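Local coordinates for protein beta-N-acetylhexosaminidase (PDB 1JAK) that releases terminal N-acetylhexosamine residues from glycosides as a family 20 alpha/beta-barrel hydrolase, probably by substrate-assisted catalysis, at residues A[178-183]-A[243-248]; A[344-349]-A[361-366]. All coordinates share one frame; numbering follows the deposited sequence.

Interaction 1 (A[178-183]-A[243-248]); sequences RYIDRV and RHLEVV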
loop_
_atom_site.group_PDB
_atom_site.type_symbol
_atom_site.label_atom_id
_atom_site.label_comp_id
_atom_site.label_asym_id
_atom_site.label_seq_id
_atom_site.Cartn_x
_atom_site.Cartn_y
_atom_site.Cartn_z
ATOM N N ARG A 178 -10.947 -0.084 -5.631
ATOM C CA ARG A 178 -10.280 0.416 -6.823
ATOM C C ARG A 178 -8.814 0.719 -6.512
ATOM O O ARG A 178 -7.924 0.351 -7.278
ATOM C CB ARG A 178 -10.986 1.677 -7.340
ATOM C CG ARG A 178 -10.195 2.457 -8.385
ATOM C CD ARG A 178 -11.049 3.541 -9.031
ATOM N NE ARG A 178 -10.244 4.600 -9.639
ATOM C CZ ARG A 178 -10.721 5.511 -10.484
ATOM N NH1 ARG A 178 -12.004 5.490 -10.832
ATOM N NH2 ARG A 178 -9.921 6.451 -10.973
ATOM N N TYR A 179 -8.556 1.374 -5.381
ATOM C CA TYR A 179 -7.175 1.692 -5.028
ATOM C C TYR A 179 -6.402 0.408 -4.727
ATOM O O TYR A 179 -5.215 0.297 -5.037
ATOM C CB TYR A 179 -7.118 2.641 -3.827
ATOM C CG TYR A 179 -5.783 3.342 -3.717
ATOM C CD1 TYR A 179 -5.387 4.272 -4.678
ATOM C CD2 TYR A 179 -4.891 3.033 -2.692
ATOM C CE1 TYR A 179 -4.129 4.875 -4.626
ATOM C CE2 TYR A 179 -3.628 3.632 -2.630
ATOM C CZ TYR A 179 -3.257 4.549 -3.603
ATOM O OH TYR A 179 -2.011 5.134 -3.566
ATOM N N ILE A 180 -7.079 -0.559 -4.116
ATOM C CA ILE A 180 -6.454 -1.842 -3.814
ATOM C C ILE A 180 -5.972 -2.464 -5.123
ATOM O O ILE A 180 -4.855 -2.975 -5.205
ATOM C CB ILE A 180 -7.461 -2.792 -3.112
ATOM C CG1 ILE A 180 -7.561 -2.415 -1.632
ATOM C CG2 ILE A 180 -7.041 -4.255 -3.292
ATOM C CD1 ILE A 180 -8.693 -3.097 -0.889
ATOM N N ASP A 181 -6.806 -2.410 -6.156
ATOM C CA ASP A 181 -6.404 -2.984 -7.431
ATOM C C ASP A 181 -5.228 -2.229 -8.043
ATOM O O ASP A 181 -4.383 -2.829 -8.708
ATOM C CB ASP A 181 -7.597 -3.040 -8.389
ATOM C CG ASP A 181 -8.663 -4.017 -7.917
ATOM O OD1 ASP A 181 -8.293 -5.032 -7.291
ATOM O OD2 ASP A 181 -9.858 -3.785 -8.179
ATOM N N ARG A 182 -5.155 -0.921 -7.808
ATOM C CA ARG A 182 -4.044 -0.133 -8.330
ATOM C C ARG A 182 -2.731 -0.617 -7.714
ATOM O O ARG A 182 -1.741 -0.816 -8.421
ATOM C CB ARG A 182 -4.205 1.354 -7.987
ATOM C CG ARG A 182 -5.416 2.049 -8.599
ATOM C CD ARG A 182 -5.338 2.114 -10.121
ATOM N NE ARG A 182 -6.264 3.109 -10.659
ATOM C CZ ARG A 182 -7.255 2.846 -11.508
ATOM N NH1 ARG A 182 -7.468 1.606 -11.932
ATOM N NH2 ARG A 182 -8.029 3.831 -11.943
ATOM N N VAL A 183 -2.726 -0.807 -6.397
ATOM C CA VAL A 183 -1.501 -1.221 -5.715
ATOM C C VAL A 183 -1.124 -2.682 -5.922
ATOM O O VAL A 183 0.059 -3.021 -5.929
ATOM C CB VAL A 183 -1.565 -0.920 -4.191
ATOM C CG1 VAL A 183 -1.978 0.532 -3.968
ATOM C CG2 VAL A 183 -2.522 -1.868 -3.494
ATOM N N ARG A 243 -6.433 -10.020 -2.727
ATOM C CA ARG A 243 -5.393 -9.375 -3.525
ATOM C C ARG A 243 -4.074 -9.466 -2.753
ATOM O O ARG A 243 -3.110 -8.753 -3.042
ATOM C CB ARG A 243 -5.741 -7.906 -3.797
ATOM C CG ARG A 243 -6.529 -7.648 -5.086
ATOM C CD ARG A 243 -7.898 -8.304 -5.084
ATOM N NE ARG A 243 -8.630 -8.029 -6.322
ATOM C CZ ARG A 243 -9.673 -8.738 -6.747
ATOM N NH1 ARG A 243 -10.116 -9.768 -6.037
ATOM N NH2 ARG A 243 -10.267 -8.429 -7.892
ATOM N N HIS A 244 -4.056 -10.350 -1.760
ATOM C CA HIS A 244 -2.882 -10.591 -0.925
ATOM C C HIS A 244 -2.285 -9.359 -0.272
ATOM O O HIS A 244 -1.066 -9.147 -0.269
ATOM C CB HIS A 244 -1.840 -11.357 -1.738
ATOM C CG HIS A 244 -2.308 -12.723 -2.127
ATOM N ND1 HIS A 244 -2.200 -13.810 -1.284
ATOM C CD2 HIS A 244 -3.006 -13.151 -3.204
ATOM C CE1 HIS A 244 -2.816 -14.846 -1.825
ATOM N NE2 HIS A 244 -3.316 -14.473 -2.990
ATOM N N LEU A 245 -3.176 -8.552 0.292
ATOM C CA LEU A 245 -2.805 -7.347 1.009
ATOM C C LEU A 245 -3.304 -7.523 2.433
ATOM O O LEU A 245 -4.495 -7.744 2.659
ATOM C CB LEU A 245 -3.476 -6.118 0.387
ATOM C CG LEU A 245 -2.944 -5.656 -0.969
ATOM C CD1 LEU A 245 -3.907 -4.660 -1.587
ATOM C CD2 LEU A 245 -1.568 -5.035 -0.791
ATOM N N GLU A 246 -2.384 -7.456 3.389
ATOM C CA GLU A 246 -2.728 -7.569 4.801
ATOM C C GLU A 246 -3.105 -6.150 5.217
ATOM O O GLU A 246 -2.314 -5.225 5.049
ATOM C CB GLU A 246 -1.508 -8.064 5.583
ATOM C CG GLU A 246 -1.704 -8.207 7.089
ATOM C CD GLU A 246 -0.490 -8.829 7.760
ATOM O OE1 GLU A 246 0.613 -8.746 7.180
ATOM O OE2 GLU A 246 -0.633 -9.393 8.869
ATOM N N VAL A 247 -4.317 -5.974 5.734
ATOM C CA VAL A 247 -4.776 -4.649 6.138
ATOM C C VAL A 247 -4.238 -4.249 7.503
ATOM O O VAL A 247 -4.379 -4.984 8.480
ATOM C CB VAL A 247 -6.323 -4.572 6.161
ATOM C CG1 VAL A 247 -6.778 -3.211 6.685
ATOM C CG2 VAL A 247 -6.870 -4.794 4.754
ATOM N N VAL A 248 -3.606 -3.079 7.542
ATOM C CA VAL A 248 -3.043 -2.512 8.759
ATOM C C VAL A 248 -3.876 -1.272 9.065
ATOM O O VAL A 248 -3.684 -0.215 8.457
ATOM C CB VAL A 248 -1.571 -2.103 8.554
ATOM C CG1 VAL A 248 -1.017 -1.484 9.831
ATOM C CG2 VAL A 248 -0.749 -3.323 8.160
#
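Asp181 and Arg243 make the polar half of this contact, a single-point salt bridge. Arg243 NE gives its hydrogen to Asp181 OD1 at 3.2 Å, with an N-H...O angle of 149°. The nitrogen meets the oxygen nearly along its C-O axis, though the oxygen lies 21° out of the guanidinium plane. Carboxylate and guanidinium are turned 38° against each other. NE is the donor here, and Asp181 OD2 is engaged by Tyr239 OH instead, which leaves the bridge resting on one oxygen. The bend at chi2 lets the arginine run alongside helix 173-184, bringing NE to Asp181 OD1. Replacing Arg243 by an alanine would probably leave Asp181 OD1 without its charged mate and lose the CG methylene packed 3.9 Å from Ile180 CG2.

The apolar half centres on one methyl: Leu245 CD1 lies 3.6 Å from Ile180 CG2 and 3.7 Å from Val183 CG2, entering between residues one helical turn apart.

Arg243 and Leu245 belong to the turn in which a Schellman motif, with His244 at positive phi, ends helix 230-242 and leads into strand 246-250. Helix 173-184 packs against that turn, and Ile180 also reaches Tyr239 and Ala240 on helix 230-242.

Interaction 2 (A[344-349]-A[361-366]); sequences GKTVVG and GALVQY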
loop_
_atom_site.group_PDB
_atom_site.type_symbol
_atom_site.label_atom_id
_atom_site.label_comp_id
_atom_site.label_asym_id
_atom_site.label_seq_id
_atom_site.Cartn_x
_atom_site.Cartn_y
_atom_site.Cartn_z
ATOM N N GLY A 344 -4.049 -9.141 21.299
ATOM C CA GLY A 344 -3.303 -9.996 20.389
ATOM C C GLY A 344 -2.689 -9.441 19.122
ATOM O O GLY A 344 -2.517 -10.184 18.152
ATOM N N LYS A 345 -2.334 -8.161 19.110
ATOM C CA LYS A 345 -1.740 -7.585 17.910
ATOM C C LYS A 345 -0.372 -6.961 18.160
ATOM O O LYS A 345 0.038 -6.755 19.306
ATOM C CB LYS A 345 -2.685 -6.541 17.306
ATOM C CG LYS A 345 -4.061 -7.092 16.940
ATOM C CD LYS A 345 -3.957 -8.232 15.930
ATOM C CE LYS A 345 -5.324 -8.857 15.669
ATOM N NZ LYS A 345 -5.254 -9.998 14.707
ATOM N N THR A 346 0.333 -6.681 17.069
ATOM C CA THR A 346 1.655 -6.070 17.118
ATOM C C THR A 346 1.485 -4.585 16.838
ATOM O O THR A 346 0.947 -4.200 15.802
ATOM C CB THR A 346 2.584 -6.683 16.056
ATOM O OG1 THR A 346 2.815 -8.063 16.370
ATOM C CG2 THR A 346 3.916 -5.937 16.006
ATOM N N VAL A 347 1.957 -3.750 17.753
ATOM C CA VAL A 347 1.810 -2.315 17.579
ATOM C C VAL A 347 2.753 -1.696 16.552
ATOM O O VAL A 347 3.908 -2.102 16.405
ATOM C CB VAL A 347 1.982 -1.574 18.933
ATOM C CG1 VAL A 347 3.362 -1.833 19.495
ATOM C CG2 VAL A 347 1.747 -0.076 18.747
ATOM N N VAL A 348 2.222 -0.720 15.824
ATOM C CA VAL A 348 2.982 0.030 14.838
ATOM C C VAL A 348 2.641 1.481 15.147
ATOM O O VAL A 348 1.515 1.785 15.535
ATOM C CB VAL A 348 2.533 -0.257 13.390
ATOM C CG1 VAL A 348 3.408 0.529 12.418
ATOM C CG2 VAL A 348 2.614 -1.751 13.096
ATOM N N GLY A 349 3.615 2.368 14.999
ATOM C CA GLY A 349 3.360 3.775 15.241
ATOM C C GLY A 349 4.272 4.596 14.361
ATOM O O GLY A 349 5.230 4.063 13.803
ATOM N N GLY A 361 8.771 -5.953 20.077
ATOM C CA GLY A 361 8.022 -6.382 18.908
ATOM C C GLY A 361 7.408 -5.261 18.091
ATOM O O GLY A 361 6.912 -5.486 16.987
ATOM N N ALA A 362 7.440 -4.047 18.621
ATOM C CA ALA A 362 6.860 -2.912 17.914
ATOM C C ALA A 362 7.640 -2.516 16.669
ATOM O O ALA A 362 8.825 -2.824 16.530
ATOM C CB ALA A 362 6.762 -1.718 18.855
ATOM N N LEU A 363 6.949 -1.846 15.750
ATOM C CA LEU A 363 7.566 -1.334 14.534
ATOM C C LEU A 363 7.244 0.153 14.505
ATOM O O LEU A 363 6.191 0.564 14.990
ATOM C CB LEU A 363 6.970 -1.967 13.273
ATOM C CG LEU A 363 7.239 -3.430 12.930
ATOM C CD1 LEU A 363 6.350 -4.327 13.769
ATOM C CD2 LEU A 363 6.951 -3.649 11.449
ATOM N N VAL A 364 8.150 0.962 13.972
ATOM C CA VAL A 364 7.875 2.388 13.855
ATOM C C VAL A 364 8.013 2.781 12.397
ATOM O O VAL A 364 8.858 2.250 11.673
ATOM C CB VAL A 364 8.807 3.263 14.732
ATOM C CG1 VAL A 364 8.510 3.006 16.203
ATOM C CG2 VAL A 364 10.268 2.987 14.409
ATOM N N GLN A 365 7.156 3.697 11.965
ATOM C CA GLN A 365 7.163 4.151 10.583
ATOM C C GLN A 365 7.830 5.516 10.487
ATOM O O GLN A 365 7.287 6.520 10.949
ATOM C CB GLN A 365 5.730 4.225 10.050
ATOM C CG GLN A 365 5.660 4.399 8.543
ATOM C CD GLN A 365 4.242 4.358 8.007
ATOM O OE1 GLN A 365 3.314 3.903 8.686
ATOM N NE2 GLN A 365 4.069 4.822 6.776
ATOM N N TYR A 366 9.010 5.536 9.878
ATOM C CA TYR A 366 9.788 6.757 9.724
ATOM C C TYR A 366 9.338 7.605 8.541
ATOM O O TYR A 366 9.425 7.171 7.386
ATOM C CB TYR A 366 11.262 6.408 9.541
ATOM C CG TYR A 366 12.154 7.618 9.468
ATOM C CD1 TYR A 366 12.471 8.340 10.618
ATOM C CD2 TYR A 366 12.665 8.057 8.248
ATOM C CE1 TYR A 366 13.278 9.468 10.557
ATOM C CE2 TYR A 366 13.475 9.188 8.174
ATOM C CZ TYR A 366 13.777 9.887 9.334
ATOM O OH TYR A 366 14.579 11.002 9.273
#
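Leu363 and Gly349, with Val348 close behind, bury the most surface where these two parallel strands run side by side. Leu363 is bound through both of its backbone polar atoms: its N donates to Val347 O at 3.1 Å, and its O accepts from Gly349 N at 3.1 Å. Its side chain reaches back along the neighbouring strand. CG stands anti to the carbonyl carbon (chi1 -70°), and the second torsion (chi2 79°) then turns CD1 toward Thr346 CG2, 3.7 Å away, the two side chains crossing at a slant.

Gly349 continues the pattern. Its O takes the N-H of Gln365 at 2.7 Å, and Val364 CA approaches the same oxygen as a CA-H...O contact.

Val348 pairs with Leu363, and both side chains leave the sheet on the same face, where each touches Ile391 of strand 389-392. Val348 CA also sends a CA-H...O contact to Leu363 O, 3.3 Å away. Val347 CG1 presses on Ala362 CB at 3.5 Å, tighter than usual for two methyls.

Gln365 OE1 is hydrogen-bonded to His315 NE2, and Gln365 NE2 to Ser393 OG; the Gln365 side chain is about 7 Å from the bound GalNAc-isofagomine. The strand axes lie 4.7 Å apart at 19°, parallel neighbours in the eight-stranded sheet of the TIM barrel that forms the family 20 catalytic domain, here approaching the inhibitor pocket.

Both contacts belong to the family 20 catalytic domain, and both reach its parallel barrel sheet. Their centres are about 20 Å apart, and their nearest atoms come within about 5 Å without touching. They follow in series: interaction 1 closes with strand 246-250 before interaction 2 opens at strand 346-350. Strand 313-315 lies between those two strands in sequence and pairs with 346-350. Interaction 1 packs a helix of the outer layer, 173-184, on the turn leading into one strand, whereas interaction 2 joins two strands of the wall itself. Together they represent the helix layer and the strand wall of the barrel that holds the inhibitor.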